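Long-range contacts in Tat-secreted protein Rv2525c (Mycobacterium tuberculosis, PDB 4PMQ), which may act as a peptidoglycan hydrolase with glycosidase activity, and shows esterase activity in vitro toward p-nitrophenyl esters, with a preference for the butyrate: residues Q85-G90 with R127-V132; F159-W164 with H176-E181. All blocks are in the same frame, centred on the assembly; numbering follows the deposited sequence.

Contact 1: residues Q85-G90 with R127-V132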
ATOM      1  N   GLN A  85      11.965   6.085 -10.367  1.00  7.79           N
ATOM      2  CA  GLN A  85      12.603   6.595  -9.150  1.00  9.01           C
ATOM      3  C   GLN A  85      11.896   6.052  -7.884  1.00  9.41           C
ATOM      4  O   GLN A  85      12.555   5.554  -6.973  1.00  9.08           O
ATOM      5  CB  GLN A  85      12.545   8.129  -9.161  1.00 11.01           C
ATOM      6  CG  GLN A  85      13.416   8.756 -10.259  1.00 15.79           C
ATOM      7  CD  GLN A  85      13.039  10.190 -10.575  1.00 45.82           C
ATOM      8  OE1 GLN A  85      12.150  10.795  -9.960  1.00 42.86           O
ATOM      9  NE2 GLN A  85      13.676  10.753 -11.590  1.00 49.46           N
ATOM     10  N   HIS A  86      10.558   6.117  -7.854  1.00  7.08           N
ATOM     11  CA  HIS A  86       9.840   5.648  -6.672  1.00  6.63           C
ATOM     12  C   HIS A  86       9.913   4.111  -6.547  1.00  7.68           C
ATOM     13  O   HIS A  86      10.118   3.594  -5.445  1.00  7.85           O
ATOM     14  CB  HIS A  86       8.383   6.136  -6.739  1.00  7.03           C
ATOM     15  CG  HIS A  86       8.278   7.615  -6.517  1.00  8.87           C
ATOM     16  ND1 HIS A  86       8.552   8.186  -5.266  1.00  9.70           N
ATOM     17  CD2 HIS A  86       7.917   8.599  -7.372  1.00  9.70           C
ATOM     18  CE1 HIS A  86       8.398   9.491  -5.422  1.00  9.27           C
ATOM     19  NE2 HIS A  86       7.999   9.787  -6.664  1.00  9.48           N
ATOM     20  N   ALA A  87       9.778   3.390  -7.670  1.00  5.75           N
ATOM     21  CA  ALA A  87       9.813   1.918  -7.610  1.00  5.14           C
ATOM     22  C   ALA A  87      11.169   1.395  -7.134  1.00  9.07           C
ATOM     23  O   ALA A  87      11.240   0.458  -6.342  1.00  8.28           O
ATOM     24  CB  ALA A  87       9.481   1.333  -8.987  1.00  6.85           C
ATOM     25  N   ARG A  88      12.254   2.012  -7.600  1.00  5.80           N
ATOM     26  CA  ARG A  88      13.582   1.598  -7.145  1.00  6.11           C
ATOM     27  C   ARG A  88      13.711   1.746  -5.630  1.00  9.02           C
ATOM     28  O   ARG A  88      14.228   0.854  -4.957  1.00  8.79           O
ATOM     29  CB  ARG A  88      14.651   2.455  -7.808  1.00  6.72           C
ATOM     30  CG  ARG A  88      14.820   2.141  -9.284  1.00  8.99           C
ATOM     31  CD  ARG A  88      15.806   3.127  -9.896  1.00 16.08           C
ATOM     32  NE  ARG A  88      15.825   3.060 -11.357  1.00 16.26           N
ATOM     33  CZ  ARG A  88      16.241   4.047 -12.151  1.00 23.30           C
ATOM     34  NH1 ARG A  88      16.723   5.174 -11.630  1.00 14.13           N
ATOM     35  NH2 ARG A  88      16.181   3.915 -13.470  1.00 17.47           N
ATOM     36  N   ARG A  89      13.251   2.896  -5.109  1.00  7.10           N
ATOM     37  CA  ARG A  89      13.371   3.200  -3.685  1.00  6.48           C
ATOM     38  C   ARG A  89      12.503   2.251  -2.852  1.00  9.06           C
ATOM     39  O   ARG A  89      12.984   1.663  -1.877  1.00  8.85           O
ATOM     40  CB  ARG A  89      13.038   4.672  -3.427  1.00  8.36           C
ATOM     41  CG  ARG A  89      13.306   5.107  -1.992  1.00 10.03           C
ATOM     42  CD  ARG A  89      14.761   4.863  -1.554  1.00  9.83           C
ATOM     43  NE  ARG A  89      14.957   5.341  -0.190  1.00 12.21           N
ATOM     44  CZ  ARG A  89      15.950   4.979   0.615  1.00 19.39           C
ATOM     45  NH1 ARG A  89      16.857   4.097   0.211  1.00 14.38           N
ATOM     46  NH2 ARG A  89      16.044   5.495   1.834  1.00 15.64           N
ATOM     47  N   GLY A  90      11.276   2.028  -3.301  1.00  6.28           N
ATOM     48  CA  GLY A  90      10.391   1.087  -2.626  1.00  5.50           C
ATOM     49  C   GLY A  90      10.986  -0.311  -2.578  1.00  8.79           C
ATOM     50  O   GLY A  90      11.031  -0.936  -1.514  1.00  8.65           O
ATOM     51  N   ARG A 127       3.365   1.347 -15.220  1.00  7.13           N
ATOM     52  CA  ARG A 127       4.190   0.535 -16.126  1.00  6.23           C
ATOM     53  C   ARG A 127       5.672   0.617 -15.647  1.00  7.17           C
ATOM     54  O   ARG A 127       6.381  -0.395 -15.717  1.00  6.99           O
ATOM     55  CB  ARG A 127       4.038   0.963 -17.581  1.00  9.72           C
ATOM     56  CG  ARG A 127       2.691   0.574 -18.183  1.00  8.30           C
ATOM     57  CD  ARG A 127       2.613   0.975 -19.644  1.00 18.35           C
ATOM     58  NE  ARG A 127       1.410   0.453 -20.300  1.00 22.22           N
ATOM     59  CZ  ARG A 127       0.888   0.945 -21.414  1.00 38.75           C
ATOM     60  NH1 ARG A 127       1.440   1.998 -22.005  1.00 27.67           N
ATOM     61  NH2 ARG A 127      -0.218   0.417 -21.924  1.00 30.65           N
ATOM     62  N   SER A 128       6.126   1.805 -15.138  1.00  6.70           N
ATOM     63  CA  SER A 128       7.496   1.912 -14.587  1.00  7.35           C
ATOM     64  C   SER A 128       7.666   1.011 -13.382  1.00  9.99           C
ATOM     65  O   SER A 128       8.707   0.351 -13.258  1.00  9.95           O
ATOM     66  CB  SER A 128       7.826   3.347 -14.207  1.00  9.61           C
ATOM     67  OG  SER A 128       8.143   4.069 -15.378  1.00 10.61           O
ATOM     68  N   TRP A 129       6.641   0.946 -12.484  1.00  6.58           N
ATOM     69  CA  TRP A 129       6.709   0.018 -11.366  1.00  5.76           C
ATOM     70  C   TRP A 129       6.886  -1.410 -11.901  1.00  8.30           C
ATOM     71  O   TRP A 129       7.749  -2.136 -11.403  1.00  8.07           O
ATOM     72  CB  TRP A 129       5.462   0.126 -10.483  1.00  5.64           C
ATOM     73  CG  TRP A 129       5.616   1.160  -9.413  1.00  6.51           C
ATOM     74  CD1 TRP A 129       5.371   2.498  -9.513  1.00  9.38           C
ATOM     75  CD2 TRP A 129       6.087   0.932  -8.074  1.00  5.98           C
ATOM     76  NE1 TRP A 129       5.623   3.119  -8.303  1.00  8.49           N
ATOM     77  CE2 TRP A 129       6.099   2.189  -7.415  1.00 10.30           C
ATOM     78  CE3 TRP A 129       6.518  -0.205  -7.375  1.00  7.31           C
ATOM     79  CZ2 TRP A 129       6.459   2.322  -6.066  1.00  9.90           C
ATOM     80  CZ3 TRP A 129       6.883  -0.072  -6.037  1.00  8.70           C
ATOM     81  CH2 TRP A 129       6.837   1.175  -5.393  1.00  9.90           C
ATOM     82  N   GLU A 130       6.099  -1.795 -12.946  1.00  4.67           N
ATOM     83  CA  GLU A 130       6.232  -3.144 -13.531  1.00  3.79           C
ATOM     84  C   GLU A 130       7.626  -3.375 -14.136  1.00  8.24           C
ATOM     85  O   GLU A 130       8.138  -4.498 -14.101  1.00  8.90           O
ATOM     86  CB  GLU A 130       5.193  -3.345 -14.613  1.00  3.92           C
ATOM     87  CG  GLU A 130       3.772  -3.328 -14.027  1.00  6.37           C
ATOM     88  CD  GLU A 130       2.775  -3.881 -15.033  1.00 16.10           C
ATOM     89  OE1 GLU A 130       3.053  -3.785 -16.246  1.00 15.71           O
ATOM     90  OE2 GLU A 130       1.731  -4.430 -14.614  1.00 11.26           O
ATOM     91  N   SER A 131       8.222  -2.326 -14.691  1.00  7.52           N
ATOM     92  CA  SER A 131       9.532  -2.443 -15.302  1.00  7.09           C
ATOM     93  C   SER A 131      10.625  -2.562 -14.264  1.00 11.11           C
ATOM     94  O   SER A 131      11.721  -2.987 -14.617  1.00 15.64           O
ATOM     95  CB  SER A 131       9.825  -1.256 -16.210  1.00  7.69           C
ATOM     96  OG  SER A 131      11.041  -1.503 -16.917  1.00  8.64           O
ATOM     97  N   VAL A 132      10.376  -2.130 -13.026  1.00  5.64           N
ATOM     98  CA  VAL A 132      11.425  -2.175 -12.012  1.00  5.14           C
ATOM     99  C   VAL A 132      11.310  -3.464 -11.203  1.00 10.67           C
ATOM    100  O   VAL A 132      12.309  -4.212 -11.119  1.00 12.45           O
ATOM    101  CB  VAL A 132      11.367  -0.928 -11.098  1.00  7.75           C
ATOM    102  CG1 VAL A 132      12.314  -1.081  -9.906  1.00  7.52           C
ATOM    103  CG2 VAL A 132      11.700   0.342 -11.900  1.00  7.16           C
TER
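Trp129 turns its indole toward Ala87 through a chi1 of -88°, which lays one face of the ring against that residue. Val132, its chi1 at 171°, points both methyls at the same alanine, each 3.8 Å from Ala87 CB. Both groups close on Ala87. Its CA stands 3.5 Å from the centroid of the Trp129 six-membered ring and almost on the ring normal, a CH-pi contact made by the backbone carbon itself. The methyl CB sits over the indole too, 3.5 Å from Trp129 CD2, and meets Val132 CB at 3.6 Å. Farther along the ring, Trp129 CZ2 lies 3.9 Å from His86 C. On the outer side, Val132 CG1 reaches Arg88 CG at 4.1 Å, the two side chains crossing at about a right angle. The contact is apolar, and the polar ends look elsewhere: Trp129 NE1 bonds to Tyr125 OH, His86 ND1 to Tyr66 OH, and Ser128 OG to the carbonyl of Ala80. The segment axes approach to 8.6 Å at 42°, and the CA atoms of Ala87 and Trp129 are 5.2 Å apart. This is the packing of neighbouring outer helices, 79-96 and 115-133, which follow the adjacent parallel strands 61-66 and 105-108 in a glycoside hydrolase-like domain of the TIM-barrel clan.

Contact 2: residues F159-W164 with H176-E181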
ATOM      1  N   PHE A 159      -4.532  -5.604  -5.971  1.00  5.15           N
ATOM      2  CA  PHE A 159      -5.352  -4.402  -5.912  1.00  5.80           C
ATOM      3  C   PHE A 159      -5.877  -4.176  -4.494  1.00  8.26           C
ATOM      4  O   PHE A 159      -6.428  -5.080  -3.867  1.00  7.08           O
ATOM      5  CB  PHE A 159      -6.504  -4.551  -6.931  1.00  6.22           C
ATOM      6  CG  PHE A 159      -5.965  -4.762  -8.327  1.00  6.59           C
ATOM      7  CD1 PHE A 159      -5.400  -3.702  -9.038  1.00  7.99           C
ATOM      8  CD2 PHE A 159      -5.905  -6.038  -8.883  1.00  9.12           C
ATOM      9  CE1 PHE A 159      -4.829  -3.905 -10.296  1.00  8.14           C
ATOM     10  CE2 PHE A 159      -5.322  -6.243 -10.148  1.00 11.69           C
ATOM     11  CZ  PHE A 159      -4.778  -5.176 -10.837  1.00  9.09           C
ATOM     12  N   TRP A 160      -5.682  -2.966  -3.989  1.00  5.08           N
ATOM     13  CA  TRP A 160      -6.102  -2.583  -2.644  1.00  5.43           C
ATOM     14  C   TRP A 160      -7.011  -1.392  -2.792  1.00  8.38           C
ATOM     15  O   TRP A 160      -6.566  -0.324  -3.220  1.00  7.26           O
ATOM     16  CB  TRP A 160      -4.851  -2.262  -1.791  1.00  4.97           C
ATOM     17  CG  TRP A 160      -5.114  -1.691  -0.428  1.00  5.91           C
ATOM     18  CD1 TRP A 160      -6.276  -1.738   0.289  1.00  8.95           C
ATOM     19  CD2 TRP A 160      -4.156  -1.014   0.397  1.00  5.92           C
ATOM     20  NE1 TRP A 160      -6.106  -1.118   1.510  1.00  8.60           N
ATOM     21  CE2 TRP A 160      -4.811  -0.664   1.602  1.00  9.05           C
ATOM     22  CE3 TRP A 160      -2.794  -0.696   0.247  1.00  6.63           C
ATOM     23  CZ2 TRP A 160      -4.183   0.081   2.607  1.00  8.30           C
ATOM     24  CZ3 TRP A 160      -2.175   0.050   1.238  1.00  7.16           C
ATOM     25  CH2 TRP A 160      -2.851   0.394   2.422  1.00  8.30           C
ATOM     26  N   GLN A 161      -8.318  -1.613  -2.554  1.00  5.75           N
ATOM     27  CA  GLN A 161      -9.292  -0.565  -2.796  1.00  4.98           C
ATOM     28  C   GLN A 161      -9.375   0.468  -1.697  1.00  7.15           C
ATOM     29  O   GLN A 161      -9.500   0.094  -0.519  1.00  6.83           O
ATOM     30  CB  GLN A 161     -10.689  -1.175  -2.995  1.00  6.47           C
ATOM     31  CG  GLN A 161     -11.759  -0.107  -3.293  1.00 10.25           C
ATOM     32  CD  GLN A 161     -13.121  -0.754  -3.425  1.00 12.61           C
ATOM     33  OE1 GLN A 161     -13.228  -1.846  -3.979  1.00  7.43           O
ATOM     34  NE2 GLN A 161     -14.154  -0.133  -2.858  1.00  8.52           N
ATOM     35  N   HIS A 162      -9.406   1.763  -2.093  1.00  6.22           N
ATOM     36  CA  HIS A 162      -9.761   2.864  -1.172  1.00  6.33           C
ATOM     37  C   HIS A 162     -11.122   3.403  -1.621  1.00  9.22           C
ATOM     38  O   HIS A 162     -11.552   3.138  -2.744  1.00  7.51           O
ATOM     39  CB  HIS A 162      -8.714   3.973  -1.001  1.00  6.09           C
ATOM     40  CG  HIS A 162      -8.434   4.838  -2.191  1.00  8.38           C
ATOM     41  ND1 HIS A 162      -9.355   5.788  -2.644  1.00  9.73           N
ATOM     42  CD2 HIS A 162      -7.284   4.979  -2.890  1.00  9.05           C
ATOM     43  CE1 HIS A 162      -8.739   6.460  -3.607  1.00  7.98           C
ATOM     44  NE2 HIS A 162      -7.491   6.014  -3.794  1.00  8.17           N
ATOM     45  N   ASN A 163     -11.804   4.132  -0.757  1.00  7.85           N
ATOM     46  CA  ASN A 163     -13.181   4.544  -1.042  1.00  7.21           C
ATOM     47  C   ASN A 163     -13.360   5.982  -1.584  1.00 11.45           C
ATOM     48  O   ASN A 163     -14.499   6.429  -1.753  1.00 12.51           O
ATOM     49  CB  ASN A 163     -13.996   4.359   0.231  1.00  7.81           C
ATOM     50  CG  ASN A 163     -14.227   2.890   0.520  1.00 17.45           C
ATOM     51  OD1 ASN A 163     -13.943   2.003  -0.325  1.00 10.31           O
ATOM     52  ND2 ASN A 163     -14.778   2.606   1.691  1.00 13.15           N
ATOM     53  N   TRP A 164     -12.273   6.676  -1.900  1.00  8.15           N
ATOM     54  CA  TRP A 164     -12.396   8.027  -2.425  1.00  9.60           C
ATOM     55  C   TRP A 164     -12.626   7.926  -3.921  1.00 11.59           C
ATOM     56  O   TRP A 164     -11.658   7.804  -4.682  1.00 11.46           O
ATOM     57  CB  TRP A 164     -11.137   8.832  -2.075  1.00  9.20           C
ATOM     58  CG  TRP A 164     -11.160  10.245  -2.594  1.00 11.10           C
ATOM     59  CD1 TRP A 164     -12.255  10.966  -2.993  1.00 13.86           C
ATOM     60  CD2 TRP A 164     -10.032  11.115  -2.740  1.00 11.84           C
ATOM     61  NE1 TRP A 164     -11.863  12.212  -3.435  1.00 13.89           N
ATOM     62  CE2 TRP A 164     -10.514  12.355  -3.219  1.00 15.13           C
ATOM     63  CE3 TRP A 164      -8.658  10.983  -2.466  1.00 13.24           C
ATOM     64  CZ2 TRP A 164      -9.654  13.428  -3.512  1.00 14.92           C
ATOM     65  CZ3 TRP A 164      -7.826  12.071  -2.686  1.00 14.74           C
ATOM     66  CH2 TRP A 164      -8.326  13.273  -3.207  1.00 15.25           C
ATOM     67  N   HIS A 176      -7.854  -7.467  -3.613  1.00  5.63           N
ATOM     68  CA  HIS A 176      -7.269  -8.395  -2.651  1.00  4.75           C
ATOM     69  C   HIS A 176      -7.480  -7.868  -1.242  1.00  7.92           C
ATOM     70  O   HIS A 176      -7.624  -8.647  -0.304  1.00  7.91           O
ATOM     71  CB  HIS A 176      -5.772  -8.532  -2.936  1.00  4.72           C
ATOM     72  CG  HIS A 176      -5.515  -9.113  -4.291  1.00  7.54           C
ATOM     73  ND1 HIS A 176      -5.608  -8.339  -5.435  1.00  8.45           N
ATOM     74  CD2 HIS A 176      -5.317 -10.402  -4.646  1.00  9.57           C
ATOM     75  CE1 HIS A 176      -5.374  -9.159  -6.445  1.00  8.62           C
ATOM     76  NE2 HIS A 176      -5.209 -10.422  -6.021  1.00  9.74           N
ATOM     77  N   LEU A 177      -7.490  -6.526  -1.102  1.00  4.48           N
ATOM     78  CA  LEU A 177      -7.624  -5.800   0.152  1.00  4.89           C
ATOM     79  C   LEU A 177      -8.586  -4.661  -0.033  1.00  6.78           C
ATOM     80  O   LEU A 177      -8.655  -4.121  -1.138  1.00  5.37           O
ATOM     81  CB  LEU A 177      -6.259  -5.228   0.571  1.00  5.19           C
ATOM     82  CG  LEU A 177      -5.134  -6.258   0.697  1.00  8.18           C
ATOM     83  CD1 LEU A 177      -3.761  -5.598   0.882  1.00  7.35           C
ATOM     84  CD2 LEU A 177      -5.397  -7.247   1.836  1.00  5.55           C
ATOM     85  N   HIS A 178      -9.279  -4.258   1.034  1.00  5.70           N
ATOM     86  CA  HIS A 178     -10.200  -3.105   0.955  1.00  5.74           C
ATOM     87  C   HIS A 178     -10.078  -2.230   2.209  1.00  8.66           C
ATOM     88  O   HIS A 178     -10.304  -2.706   3.310  1.00  9.36           O
ATOM     89  CB  HIS A 178     -11.654  -3.579   0.755  1.00  6.00           C
ATOM     90  CG  HIS A 178     -12.694  -2.506   0.665  1.00  8.43           C
ATOM     91  ND1 HIS A 178     -14.026  -2.806   0.841  1.00 10.27           N
ATOM     92  CD2 HIS A 178     -12.581  -1.189   0.344  1.00 10.98           C
ATOM     93  CE1 HIS A 178     -14.687  -1.668   0.672  1.00 10.96           C
ATOM     94  NE2 HIS A 178     -13.863  -0.658   0.399  1.00 11.10           N
ATOM     95  N   GLN A 179      -9.726  -0.959   2.029  1.00  6.21           N
ATOM     96  CA  GLN A 179      -9.634  -0.007   3.131  1.00  5.77           C
ATOM     97  C   GLN A 179     -11.065   0.398   3.477  1.00  9.93           C
ATOM     98  O   GLN A 179     -11.743   1.007   2.637  1.00 10.33           O
ATOM     99  CB  GLN A 179      -8.771   1.180   2.718  1.00  7.24           C
ATOM    100  CG  GLN A 179      -8.357   2.039   3.915  1.00 11.54           C
ATOM    101  CD  GLN A 179      -7.421   3.107   3.442  1.00 16.22           C
ATOM    102  OE1 GLN A 179      -7.761   3.882   2.553  1.00  9.34           O
ATOM    103  NE2 GLN A 179      -6.234   3.201   4.054  1.00 11.07           N
ATOM    104  N   VAL A 180     -11.540  -0.022   4.666  1.00  8.22           N
ATOM    105  CA  VAL A 180     -12.940   0.219   5.072  1.00  9.29           C
ATOM    106  C   VAL A 180     -13.109   1.282   6.158  1.00 14.10           C
ATOM    107  O   VAL A 180     -14.241   1.679   6.408  1.00 12.53           O
ATOM    108  CB  VAL A 180     -13.653  -1.095   5.498  1.00 12.75           C
ATOM    109  CG1 VAL A 180     -13.740  -2.047   4.312  1.00 12.73           C
ATOM    110  CG2 VAL A 180     -12.956  -1.773   6.688  1.00 11.80           C
ATOM    111  N   GLU A 181     -12.030   1.730   6.814  1.00 10.68           N
ATOM    112  CA  GLU A 181     -12.154   2.738   7.885  1.00 10.67           C
ATOM    113  C   GLU A 181     -10.892   3.553   7.944  1.00 14.57           C
ATOM    114  O   GLU A 181      -9.809   2.981   7.959  1.00 10.95           O
ATOM    115  CB  GLU A 181     -12.376   2.012   9.214  1.00 12.68           C
ATOM    116  CG  GLU A 181     -12.961   2.838  10.324  1.00 28.17           C
ATOM    117  CD  GLU A 181     -12.914   2.111  11.655  1.00 53.20           C
ATOM    118  OE1 GLU A 181     -13.952   1.543  12.064  1.00 59.09           O
ATOM    119  OE2 GLU A 181     -11.833   2.105  12.286  1.00 37.94           O
TER
HETATM  120  O   HOH W   1     -10.488   4.480   1.928  1.00 11.65           O
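His178 lies alongside Gln161 across two parallel strands, both side chains pointing the same way. Starting from its CB, the imidazole is carried out with CG anti to the backbone N (chi1 180°). CD2 comes next, 3.4 Å from Gln161 O, which sits at the ring edge in its plane. CE1 lies near Asn163 OD1 and Gln161 NE2. At the tip, NE2 donates to Asn163 OD1 at 2.8 Å; the bond lies in the imidazole plane and uses a lone pair of the amide oxygen. The Asn163 amide is turned 62° from the ring. Gln161 CD covers one ring face, its amide inclined 41° to the imidazole; Gln161 OE1 accepts from His172 N, and NE2 donates to Tyr170 O and, weakly, to Asn163 OD1.

The backbones themselves pair in parallel: Gln161 N donates to Leu177 O, and Gln179 N to Gln161 O at 2.8 Å. At the start of the pairing, Phe159 O accepts from both His176 N and Leu177 N, and Phe159 N donates back to His176 ND1 at 3.0 Å. Trp160 and Leu177 share the other sheet face, touching at CD1 and CB, 3.5 Å apart. A water joins Asn163 N to Gln179 OE1, which also bonds to Tyr141 OH.

Strand 158-161 pairs on with 138-142, and 177-181 runs antiparallel to 190-197. Helix 144-153 packs on Phe159 and Gln161, whereas Trp160 and Leu177 rest on Ile29 of strand 27-31.

How the contacts relate
The two contacts lie on opposite sides of the chain's centre, with their own centres 22 Å apart and their nearest atoms about 8 Å apart, so they do not touch. Contact 1 joins two outer helices, while contact 2 joins two strands of the curled sheet; strand 138-142 connects them, touched by Trp129 of contact 1 and hydrogen-bonded to Trp160 of contact 2. Each has a small molecule nearby, probably from the crystallisation liquor: tartrate about 4 Å from the Val132 side chain and hydrogen-bonded to Val132 O through its O3, and glycerol about 3 Å from that of Gln179. Gln179 NE2 bonds both to this glycerol and to Asp9 OD2, consistent with a pocket at contact 2.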